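PDB 6Q2F: glycoside hydrolase family protein from Novosphingobium sp. PP1Y, which probably hydrolyses alpha-L-rhamnosides, releasing rhamnose, as an alpha-L-rhamnosidase among the glycoside hydrolases. Local coordinates for residues G461-G469 / I505-P514; M516-Y526 / F549-L560. One frame throughout, in Å; residues are numbered along the deposited sequence.

Contact 1: G461-G469 / I505-P514; sequences GLEVDKFDG and IEVGEANWTP
With chi1 at 177° in D465 and -165° in T513, both polar groups swing away from their own backbone N, and the side chains meet nearly at right angles: T513 OG1 donates to D465 OD2 at 2.7 Å, on the syn side but 29° out of the carboxylate plane. D465 opens an Asx turn, its OD1 accepting from F467 N (2.9 Å), within a type I turn that delivers D468 to the N-cap of helix 469-487. K151 adds a salt bridge to OD2. Were D465 an alanine, T513 OG1 and K151 would probably lose this acceptor, and F467 N its partner in the turn. The F467 ring puts an edge to the other loop, CE2 lying 3.5 Å from A510 O, while its CB packs on T513 CB. Farther along, V507 CG1 rests 3.5 Å from E463 CD. K466, with the backbone N-H groups of E138 and T139, holds that carboxylate: its NZ forms a salt bridge with E463 OE1 at 2.7 Å, while the CE before it passes I505 CD1. The contact joins the loop before helix 469-487 to the loop after barrel strand 497-502. At its far end one water donates to both D468 OD2 and T513 OG1, 2.7 Å from the latter, while D468 OD1 accepts from A471 N.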
loop_
_atom_site.group_PDB
_atom_site.type_symbol
_atom_site.label_atom_id
_atom_site.label_comp_id
_atom_site.label_asym_id
_atom_site.label_seq_id
_atom_site.Cartn_x
_atom_site.Cartn_y
_atom_site.Cartn_z
ATOM N N GLY A 461 8.064 -22.467 -1.878
ATOM C CA GLY A 461 7.738 -23.038 -3.172
ATOM C C GLY A 461 6.950 -22.039 -3.990
ATOM O O GLY A 461 6.762 -20.891 -3.594
ATOM N N LEU A 462 6.470 -22.499 -5.134
ATOM C CA LEU A 462 5.894 -21.592 -6.119
ATOM C C LEU A 462 4.716 -20.801 -5.560
ATOM O O LEU A 462 3.837 -21.350 -4.889
ATOM C CB LEU A 462 5.446 -22.387 -7.341
ATOM C CG LEU A 462 6.592 -23.092 -8.059
ATOM C CD1 LEU A 462 6.030 -24.006 -9.155
ATOM C CD2 LEU A 462 7.537 -22.046 -8.661
ATOM N N GLU A 463 4.709 -19.501 -5.844
ATOM C CA GLU A 463 3.485 -18.730 -5.758
ATOM C C GLU A 463 2.434 -19.343 -6.681
ATOM O O GLU A 463 2.700 -19.606 -7.852
ATOM C CB GLU A 463 3.777 -17.271 -6.137
ATOM C CG GLU A 463 4.617 -16.512 -5.083
ATOM C CD GLU A 463 3.785 -16.108 -3.868
ATOM O OE1 GLU A 463 2.538 -16.149 -3.966
ATOM O OE2 GLU A 463 4.371 -15.746 -2.822
ATOM N N VAL A 464 1.241 -19.591 -6.144
ATOM C CA VAL A 464 0.176 -20.176 -6.951
ATOM C C VAL A 464 -0.264 -19.180 -8.028
ATOM O O VAL A 464 -0.211 -17.957 -7.842
ATOM C CB VAL A 464 -1.023 -20.597 -6.076
ATOM C CG1 VAL A 464 -1.780 -19.362 -5.534
ATOM C CG2 VAL A 464 -2.001 -21.470 -6.886
ATOM N N ASP A 465 -0.674 -19.709 -9.174
ATOM C CA ASP A 465 -1.170 -18.915 -10.293
ATOM C C ASP A 465 -2.340 -18.043 -9.837
ATOM O O ASP A 465 -3.428 -18.546 -9.555
ATOM C CB ASP A 465 -1.573 -19.861 -11.440
ATOM C CG ASP A 465 -2.186 -19.125 -12.635
ATOM O OD1 ASP A 465 -2.460 -17.907 -12.519
ATOM O OD2 ASP A 465 -2.390 -19.771 -13.685
ATOM N N LYS A 466 -2.112 -16.731 -9.739
ATOM C CA LYS A 466 -3.080 -15.829 -9.130
ATOM C C LYS A 466 -4.317 -15.613 -9.998
ATOM O O LYS A 466 -5.304 -15.048 -9.510
ATOM C CB LYS A 466 -2.406 -14.483 -8.833
ATOM C CG LYS A 466 -1.071 -14.594 -8.066
ATOM C CD LYS A 466 -1.307 -14.797 -6.571
ATOM C CE LYS A 466 0.032 -14.983 -5.819
ATOM N NZ LYS A 466 0.306 -16.413 -5.444
ATOM N N PHE A 467 -4.282 -16.029 -11.263
ATOM C CA PHE A 467 -5.408 -15.866 -12.173
ATOM C C PHE A 467 -6.270 -17.117 -12.296
ATOM O O PHE A 467 -7.248 -17.102 -13.048
ATOM C CB PHE A 467 -4.891 -15.443 -13.556
ATOM C CG PHE A 467 -3.857 -14.350 -13.511
ATOM C CD1 PHE A 467 -4.175 -13.103 -12.985
ATOM C CD2 PHE A 467 -2.573 -14.562 -14.017
ATOM C CE1 PHE A 467 -3.239 -12.088 -12.937
ATOM C CE2 PHE A 467 -1.625 -13.547 -13.964
ATOM C CZ PHE A 467 -1.956 -12.309 -13.414
ATOM N N ASP A 468 -5.936 -18.185 -11.576
ATOM C CA ASP A 468 -6.597 -19.485 -11.684
ATOM C C ASP A 468 -7.288 -19.803 -10.366
ATOM O O ASP A 468 -6.638 -20.245 -9.416
ATOM C CB ASP A 468 -5.588 -20.574 -12.059
ATOM C CG ASP A 468 -6.250 -21.920 -12.340
ATOM O OD1 ASP A 468 -7.031 -22.406 -11.499
ATOM O OD2 ASP A 468 -6.000 -22.483 -13.426
ATOM N N GLY A 469 -8.612 -19.621 -10.335
ATOM C CA GLY A 469 -9.344 -19.750 -9.081
ATOM C C GLY A 469 -9.230 -21.134 -8.460
ATOM O O GLY A 469 -9.129 -21.276 -7.236
ATOM N N ILE A 505 1.185 -7.527 -2.267
ATOM C CA ILE A 505 1.584 -8.554 -3.227
ATOM C C ILE A 505 2.727 -8.063 -4.100
ATOM O O ILE A 505 2.709 -6.936 -4.603
ATOM C CB ILE A 505 0.396 -9.021 -4.088
ATOM C CG1 ILE A 505 0.824 -10.241 -4.905
ATOM C CG2 ILE A 505 -0.106 -7.925 -5.010
ATOM C CD1 ILE A 505 -0.405 -11.041 -5.459
ATOM N N GLU A 506 3.741 -8.912 -4.250
ATOM C CA GLU A 506 4.843 -8.679 -5.179
ATOM C C GLU A 506 5.375 -10.057 -5.572
ATOM O O GLU A 506 6.173 -10.645 -4.838
ATOM C CB GLU A 506 5.926 -7.811 -4.552
ATOM C CG GLU A 506 7.002 -7.382 -5.523
ATOM C CD GLU A 506 8.145 -6.663 -4.824
ATOM O OE1 GLU A 506 7.954 -6.176 -3.688
ATOM O OE2 GLU A 506 9.245 -6.597 -5.416
ATOM N N VAL A 507 4.906 -10.571 -6.717
ATOM C CA VAL A 507 5.210 -11.936 -7.140
ATOM C C VAL A 507 5.732 -11.966 -8.573
ATOM O O VAL A 507 5.772 -13.029 -9.201
ATOM C CB VAL A 507 3.977 -12.844 -6.988
ATOM C CG1 VAL A 507 3.593 -12.972 -5.515
ATOM C CG2 VAL A 507 2.784 -12.319 -7.836
ATOM N N GLY A 508 6.149 -10.817 -9.096
ATOM C CA GLY A 508 6.629 -10.762 -10.470
ATOM C C GLY A 508 5.499 -10.542 -11.459
ATOM O O GLY A 508 4.349 -10.299 -11.086
ATOM N N GLU A 509 5.831 -10.645 -12.749
ATOM C CA GLU A 509 4.920 -10.220 -13.814
ATOM C C GLU A 509 4.457 -11.444 -14.591
ATOM O O GLU A 509 5.147 -11.903 -15.503
ATOM C CB GLU A 509 5.597 -9.208 -14.738
ATOM C CG GLU A 509 6.230 -7.998 -14.015
ATOM C CD GLU A 509 5.290 -7.387 -12.977
ATOM O OE1 GLU A 509 4.077 -7.320 -13.242
ATOM O OE2 GLU A 509 5.779 -7.001 -11.891
ATOM N N ALA A 510 3.282 -11.958 -14.233
ATOM C CA ALA A 510 2.686 -13.101 -14.910
ATOM C C ALA A 510 1.597 -12.627 -15.871
ATOM O O ALA A 510 0.868 -11.669 -15.585
ATOM C CB ALA A 510 2.105 -14.077 -13.892
ATOM N N ASN A 511 1.492 -13.290 -17.025
ATOM C CA ASN A 511 0.525 -12.815 -18.010
ATOM C C ASN A 511 -0.116 -13.956 -18.783
ATOM O O ASN A 511 -0.557 -13.749 -19.928
ATOM C CB ASN A 511 1.174 -11.832 -18.995
ATOM C CG ASN A 511 2.176 -12.505 -19.939
ATOM O OD1 ASN A 511 2.488 -13.687 -19.821
ATOM N ND2 ASN A 511 2.688 -11.723 -20.888
ATOM N N TRP A 512 -0.147 -15.164 -18.223
ATOM C CA TRP A 512 -0.899 -16.251 -18.834
ATOM C C TRP A 512 -1.533 -17.102 -17.744
ATOM O O TRP A 512 -0.999 -17.252 -16.641
ATOM C CB TRP A 512 -0.036 -17.152 -19.745
ATOM C CG TRP A 512 -0.860 -18.270 -20.314
ATOM C CD1 TRP A 512 -0.882 -19.558 -19.899
ATOM C CD2 TRP A 512 -1.849 -18.164 -21.349
ATOM N NE1 TRP A 512 -1.794 -20.283 -20.629
ATOM C CE2 TRP A 512 -2.412 -19.441 -21.518
ATOM C CE3 TRP A 512 -2.301 -17.112 -22.158
ATOM C CZ2 TRP A 512 -3.394 -19.706 -22.472
ATOM C CZ3 TRP A 512 -3.288 -17.370 -23.090
ATOM C CH2 TRP A 512 -3.819 -18.657 -23.243
ATOM N N THR A 513 -2.691 -17.656 -18.069
ATOM C CA THR A 513 -3.326 -18.638 -17.210
ATOM C C THR A 513 -4.153 -19.518 -18.134
ATOM O O THR A 513 -4.623 -19.039 -19.173
ATOM C CB THR A 513 -4.174 -17.961 -16.108
ATOM O OG1 THR A 513 -4.499 -18.897 -15.072
ATOM C CG2 THR A 513 -5.456 -17.344 -16.674
ATOM N N PRO A 514 -4.310 -20.804 -17.819
ATOM C CA PRO A 514 -4.821 -21.746 -18.842
ATOM C C PRO A 514 -6.208 -21.408 -19.399
ATOM O O PRO A 514 -6.449 -21.632 -20.591
ATOM C CB PRO A 514 -4.801 -23.095 -18.109
ATOM C CG PRO A 514 -3.638 -22.952 -17.151
ATOM C CD PRO A 514 -3.771 -21.503 -16.639
HETATM O O HOH W 1 -0.047 -17.055 -14.086
HETATM O O HOH W 2 -6.763 -20.342 -15.618
#

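Contact 2: M516-Y526 / F549-L560; sequences MLEQFQRLRGY and FLYDYRRTLADL
R524 grips D559 end-on, NH1 (2.8 Å) and NH2 (2.9 Å) both donating to the single oxygen OD2, which lies in the guanidinium plane. NH1 also reaches T556 OG1 at 3.0 Å, somewhat tilted from that plane, and T556 OG1 in turn donates a hydrogen bond to D552 O, one turn back. Bends at chi2 and chi3 fold the arginine over the second helix, where R555 CG covers one face of the guanidinium and L523 CB the other. Just past the end of the first helix, Y526 OH makes a very short bond, 2.5 Å, to D552 OD2, an oxygen that N830 N also meets. Around these bonds the packing is knobs-into-holes. F520 sits among F549, D552, Y553 and T556, with R524 CG over the centre of its ring, while F520 CE1 stands over the centre of the Y526 ring. M516, present as selenomethionine, drops its CE onto the Y553 face, 3.5 Å from the ring centroid and 16° off the normal, a CH-pi contact, with SE against L557 and L560. L560 CD2 touches Q519 CD at 3.4 Å; R522 steadies that amide through two N-H groups on OE1. The segment axes approach to 9.8 Å and cross at 100°, so helix 516-524 lies almost square across the long helix 543-575, which leads on to barrel strand 579-582; helix 831-834 meets Y526 at the margin.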
loop_
_atom_site.group_PDB
_atom_site.type_symbol
_atom_site.label_atom_id
_atom_site.label_comp_id
_atom_site.label_asym_id
_atom_site.label_seq_id
_atom_site.Cartn_x
_atom_site.Cartn_y
_atom_site.Cartn_z
HETATM N N MSE A 516 -7.346 -18.467 -19.907
HETATM C CA MSE A 516 -7.295 -17.069 -20.366
HETATM C C MSE A 516 -8.205 -16.726 -21.567
HETATM O O MSE A 516 -8.874 -15.689 -21.557
HETATM C CB MSE A 516 -5.863 -16.699 -20.718
HETATM C CG MSE A 516 -5.680 -15.256 -21.054
HETATM SE SE MSE A 516 -5.917 -14.160 -19.473
HETATM C CE MSE A 516 -5.906 -12.446 -20.341
ATOM N N LEU A 517 -8.211 -17.565 -22.607
ATOM C CA LEU A 517 -9.023 -17.256 -23.785
ATOM C C LEU A 517 -10.509 -17.201 -23.439
ATOM O O LEU A 517 -11.214 -16.275 -23.853
ATOM C CB LEU A 517 -8.758 -18.268 -24.908
ATOM C CG LEU A 517 -7.320 -18.228 -25.427
ATOM C CD1 LEU A 517 -7.136 -19.167 -26.623
ATOM C CD2 LEU A 517 -6.915 -16.796 -25.796
ATOM N N GLU A 518 -11.001 -18.172 -22.663
ATOM C CA GLU A 518 -12.394 -18.123 -22.217
ATOM C C GLU A 518 -12.639 -16.921 -21.315
ATOM O O GLU A 518 -13.673 -16.254 -21.430
ATOM C CB GLU A 518 -12.783 -19.392 -21.456
ATOM C CG GLU A 518 -12.641 -20.708 -22.198
ATOM C CD GLU A 518 -12.559 -21.881 -21.224
ATOM O OE1 GLU A 518 -13.557 -22.149 -20.516
ATOM O OE2 GLU A 518 -11.480 -22.507 -21.138
ATOM N N GLN A 519 -11.718 -16.653 -20.381
ATOM C CA GLN A 519 -11.897 -15.515 -19.484
ATOM C C GLN A 519 -11.939 -14.223 -20.274
ATOM O O GLN A 519 -12.768 -13.351 -20.005
ATOM C CB GLN A 519 -10.776 -15.450 -18.434
ATOM C CG GLN A 519 -10.638 -16.678 -17.538
ATOM C CD GLN A 519 -11.753 -16.786 -16.511
ATOM O OE1 GLN A 519 -12.767 -16.102 -16.604
ATOM N NE2 GLN A 519 -11.579 -17.672 -15.535
ATOM N N PHE A 520 -11.036 -14.067 -21.241
ATOM C CA PHE A 520 -11.021 -12.849 -22.044
ATOM C C PHE A 520 -12.334 -12.689 -22.800
ATOM O O PHE A 520 -12.930 -11.608 -22.813
ATOM C CB PHE A 520 -9.830 -12.891 -23.002
ATOM C CG PHE A 520 -9.658 -11.652 -23.834
ATOM C CD1 PHE A 520 -10.482 -11.413 -24.931
ATOM C CD2 PHE A 520 -8.646 -10.749 -23.550
ATOM C CE1 PHE A 520 -10.309 -10.291 -25.711
ATOM C CE2 PHE A 520 -8.472 -9.618 -24.322
ATOM C CZ PHE A 520 -9.304 -9.394 -25.414
ATOM N N GLN A 521 -12.801 -13.768 -23.440
ATOM C CA GLN A 521 -14.068 -13.714 -24.157
ATOM C C GLN A 521 -15.210 -13.326 -23.227
ATOM O O GLN A 521 -16.047 -12.482 -23.573
ATOM C CB GLN A 521 -14.350 -15.067 -24.812
ATOM C CG GLN A 521 -15.726 -15.151 -25.418
ATOM C CD GLN A 521 -15.774 -14.485 -26.763
ATOM O OE1 GLN A 521 -14.964 -14.781 -27.637
ATOM N NE2 GLN A 521 -16.711 -13.572 -26.937
ATOM N N ARG A 522 -15.264 -13.924 -22.040
ATOM C CA ARG A 522 -16.390 -13.654 -21.156
ATOM C C ARG A 522 -16.334 -12.225 -20.617
ATOM O O ARG A 522 -17.373 -11.577 -20.458
ATOM C CB ARG A 522 -16.415 -14.662 -20.006
ATOM C CG ARG A 522 -17.233 -14.196 -18.763
ATOM C CD ARG A 522 -17.114 -15.185 -17.598
ATOM N NE ARG A 522 -15.828 -15.081 -16.890
ATOM C CZ ARG A 522 -15.576 -14.220 -15.903
ATOM N NH1 ARG A 522 -16.513 -13.359 -15.509
ATOM N NH2 ARG A 522 -14.377 -14.198 -15.326
ATOM N N LEU A 523 -15.127 -11.711 -20.345
ATOM C CA LEU A 523 -15.016 -10.401 -19.706
ATOM C C LEU A 523 -14.946 -9.256 -20.701
ATOM O O LEU A 523 -15.406 -8.158 -20.382
ATOM C CB LEU A 523 -13.783 -10.349 -18.784
ATOM C CG LEU A 523 -13.820 -11.153 -17.480
ATOM C CD1 LEU A 523 -12.411 -11.432 -16.918
ATOM C CD2 LEU A 523 -14.640 -10.401 -16.433
ATOM N N ARG A 524 -14.342 -9.460 -21.872
ATOM C CA ARG A 524 -14.192 -8.381 -22.844
ATOM C C ARG A 524 -15.180 -8.476 -23.999
ATOM O O ARG A 524 -15.321 -7.507 -24.755
ATOM C CB ARG A 524 -12.766 -8.365 -23.412
ATOM C CG ARG A 524 -11.651 -8.440 -22.338
ATOM C CD ARG A 524 -11.357 -7.072 -21.755
ATOM N NE ARG A 524 -12.348 -6.635 -20.774
ATOM C CZ ARG A 524 -12.268 -6.911 -19.473
ATOM N NH1 ARG A 524 -11.251 -7.645 -19.020
ATOM N NH2 ARG A 524 -13.197 -6.460 -18.625
ATOM N N GLY A 525 -15.825 -9.621 -24.188
ATOM C CA GLY A 525 -16.844 -9.756 -25.209
ATOM C C GLY A 525 -16.367 -10.077 -26.607
ATOM O O GLY A 525 -17.175 -9.999 -27.534
ATOM N N TYR A 526 -15.087 -10.398 -26.809
ATOM C CA TYR A 526 -14.625 -10.800 -28.134
ATOM C C TYR A 526 -13.475 -11.792 -28.004
ATOM O O TYR A 526 -12.868 -11.935 -26.941
ATOM C CB TYR A 526 -14.195 -9.597 -29.000
ATOM C CG TYR A 526 -12.976 -8.793 -28.518
ATOM C CD1 TYR A 526 -13.096 -7.840 -27.513
ATOM C CD2 TYR A 526 -11.717 -8.963 -29.110
ATOM C CE1 TYR A 526 -11.987 -7.088 -27.080
ATOM C CE2 TYR A 526 -10.599 -8.210 -28.688
ATOM C CZ TYR A 526 -10.750 -7.283 -27.679
ATOM O OH TYR A 526 -9.648 -6.542 -27.270
ATOM N N PHE A 549 -6.268 -3.906 -27.806
ATOM C CA PHE A 549 -6.306 -5.311 -27.429
ATOM C C PHE A 549 -5.416 -5.571 -26.227
ATOM O O PHE A 549 -5.808 -6.286 -25.299
ATOM C CB PHE A 549 -5.875 -6.225 -28.564
ATOM C CG PHE A 549 -5.472 -7.583 -28.069
ATOM C CD1 PHE A 549 -6.423 -8.447 -27.557
ATOM C CD2 PHE A 549 -4.144 -7.970 -28.051
ATOM C CE1 PHE A 549 -6.067 -9.697 -27.077
ATOM C CE2 PHE A 549 -3.782 -9.216 -27.566
ATOM C CZ PHE A 549 -4.745 -10.078 -27.075
ATOM N N LEU A 550 -4.205 -5.017 -26.235
ATOM C CA LEU A 550 -3.296 -5.260 -25.121
ATOM C C LEU A 550 -3.859 -4.680 -23.830
ATOM O O LEU A 550 -3.806 -5.337 -22.781
ATOM C CB LEU A 550 -1.906 -4.705 -25.451
ATOM C CG LEU A 550 -1.322 -5.417 -26.686
ATOM C CD1 LEU A 550 -0.137 -4.676 -27.303
ATOM C CD2 LEU A 550 -0.950 -6.865 -26.364
ATOM N N TYR A 551 -4.444 -3.476 -23.892
ATOM C CA TYR A 551 -5.194 -2.941 -22.755
ATOM C C TYR A 551 -6.238 -3.938 -22.261
ATOM O O TYR A 551 -6.344 -4.205 -21.057
ATOM C CB TYR A 551 -5.874 -1.617 -23.132
ATOM C CG TYR A 551 -6.862 -1.119 -22.082
ATOM C CD1 TYR A 551 -8.194 -1.508 -22.110
ATOM C CD2 TYR A 551 -6.452 -0.280 -21.050
ATOM C CE1 TYR A 551 -9.101 -1.074 -21.139
ATOM C CE2 TYR A 551 -7.358 0.173 -20.075
ATOM C CZ TYR A 551 -8.670 -0.242 -20.124
ATOM O OH TYR A 551 -9.588 0.190 -19.173
ATOM N N ASP A 552 -7.036 -4.483 -23.186
ATOM C CA ASP A 552 -8.053 -5.471 -22.829
ATOM C C ASP A 552 -7.425 -6.715 -22.215
ATOM O O ASP A 552 -8.003 -7.339 -21.314
ATOM C CB ASP A 552 -8.872 -5.861 -24.073
ATOM C CG ASP A 552 -9.838 -4.767 -24.502
ATOM O OD1 ASP A 552 -10.187 -3.932 -23.633
ATOM O OD2 ASP A 552 -10.248 -4.745 -25.692
ATOM N N TYR A 553 -6.251 -7.105 -22.709
ATOM C CA TYR A 553 -5.582 -8.274 -22.154
ATOM C C TYR A 553 -5.099 -7.990 -20.741
ATOM O O TYR A 553 -5.350 -8.776 -19.822
ATOM C CB TYR A 553 -4.432 -8.694 -23.069
ATOM C CG TYR A 553 -3.880 -10.062 -22.767
ATOM C CD1 TYR A 553 -4.417 -11.194 -23.372
ATOM C CD2 TYR A 553 -2.828 -10.224 -21.874
ATOM C CE1 TYR A 553 -3.912 -12.447 -23.103
ATOM C CE2 TYR A 553 -2.319 -11.479 -21.586
ATOM C CZ TYR A 553 -2.867 -12.590 -22.212
ATOM O OH TYR A 553 -2.374 -13.845 -21.945
ATOM N N ARG A 554 -4.435 -6.846 -20.542
ATOM C CA ARG A 554 -4.022 -6.454 -19.200
ATOM C C ARG A 554 -5.222 -6.344 -18.283
ATOM O O ARG A 554 -5.154 -6.727 -17.110
ATOM C CB ARG A 554 -3.252 -5.129 -19.241
ATOM C CG ARG A 554 -1.889 -5.231 -19.949
ATOM C CD ARG A 554 -1.045 -3.990 -19.679
ATOM N NE ARG A 554 -1.794 -2.782 -20.001
ATOM C CZ ARG A 554 -1.911 -2.282 -21.227
ATOM N NH1 ARG A 554 -1.314 -2.872 -22.256
ATOM N NH2 ARG A 554 -2.617 -1.183 -21.424
ATOM N N ARG A 555 -6.349 -5.856 -18.811
ATOM C CA ARG A 555 -7.520 -5.675 -17.960
ATOM C C ARG A 555 -8.100 -7.017 -17.542
ATOM O O ARG A 555 -8.605 -7.170 -16.418
ATOM C CB ARG A 555 -8.563 -4.830 -18.683
ATOM C CG ARG A 555 -9.822 -4.609 -17.863
ATOM C CD ARG A 555 -10.577 -3.392 -18.344
ATOM N NE ARG A 555 -11.812 -3.188 -17.592
ATOM C CZ ARG A 555 -12.539 -2.078 -17.649
ATOM N NH1 ARG A 555 -12.136 -1.069 -18.413
ATOM N NH2 ARG A 555 -13.649 -1.971 -16.927
ATOM N N THR A 556 -8.029 -8.006 -18.416
ATOM C CA THR A 556 -8.510 -9.325 -18.034
ATOM C C THR A 556 -7.659 -9.917 -16.919
ATOM O O THR A 556 -8.185 -10.551 -15.996
ATOM C CB THR A 556 -8.522 -10.229 -19.264
ATOM O OG1 THR A 556 -9.391 -9.658 -20.257
ATOM C CG2 THR A 556 -9.011 -11.625 -18.906
ATOM N N LEU A 557 -6.344 -9.723 -16.986
ATOM C CA LEU A 557 -5.484 -10.218 -15.917
ATOM C C LEU A 557 -5.839 -9.534 -14.598
ATOM O O LEU A 557 -5.962 -10.188 -13.557
ATOM C CB LEU A 557 -4.015 -9.978 -16.276
ATOM C CG LEU A 557 -3.442 -10.660 -17.524
ATOM C CD1 LEU A 557 -2.068 -10.107 -17.874
ATOM C CD2 LEU A 557 -3.346 -12.168 -17.276
ATOM N N ALA A 558 -6.042 -8.209 -14.642
ATOM C CA ALA A 558 -6.434 -7.482 -13.436
ATOM C C ALA A 558 -7.767 -7.987 -12.908
ATOM O O ALA A 558 -7.922 -8.175 -11.700
ATOM C CB ALA A 558 -6.496 -5.983 -13.719
ATOM N N ASP A 559 -8.733 -8.242 -13.804
ATOM C CA ASP A 559 -10.024 -8.781 -13.376
ATOM C C ASP A 559 -9.854 -10.127 -12.683
ATOM O O ASP A 559 -10.506 -10.412 -11.672
ATOM C CB ASP A 559 -10.968 -8.939 -14.580
ATOM C CG ASP A 559 -11.496 -7.599 -15.121
ATOM O OD1 ASP A 559 -11.507 -6.585 -14.370
ATOM O OD2 ASP A 559 -11.905 -7.579 -16.303
ATOM N N LEU A 560 -9.005 -10.989 -13.242
ATOM C CA LEU A 560 -8.877 -12.333 -12.690
ATOM C C LEU A 560 -8.121 -12.317 -11.362
ATOM O O LEU A 560 -8.447 -13.080 -10.451
ATOM C CB LEU A 560 -8.215 -13.260 -13.713
ATOM C CG LEU A 560 -8.980 -13.493 -15.038
ATOM C CD1 LEU A 560 -8.157 -14.303 -16.024
ATOM C CD2 LEU A 560 -10.323 -14.169 -14.807
#

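From the N terminus, the chain passes 461-469, runs through helix 469-487 and parallel strand 497-502 of the eight-stranded (beta/alpha) barrel, and returns at 505-514 to close contact 1. Helix 516-524 starts two residues later, and contact 2 closes a shorter loop when the chain reaches 549-560. The two loops follow in series, neither nested nor crossed. They nevertheless touch: N511 O lies 2.7 Å from Y553 OH, probably hydrogen-bonded, while F467 CE1 packs on L557 O. Helix 543-575, which supplies one side of contact 2, also touches contact 1, tying the loop before helix 469-487 and the loop after strand 497-502 to the helix pair that precedes strand 579-582.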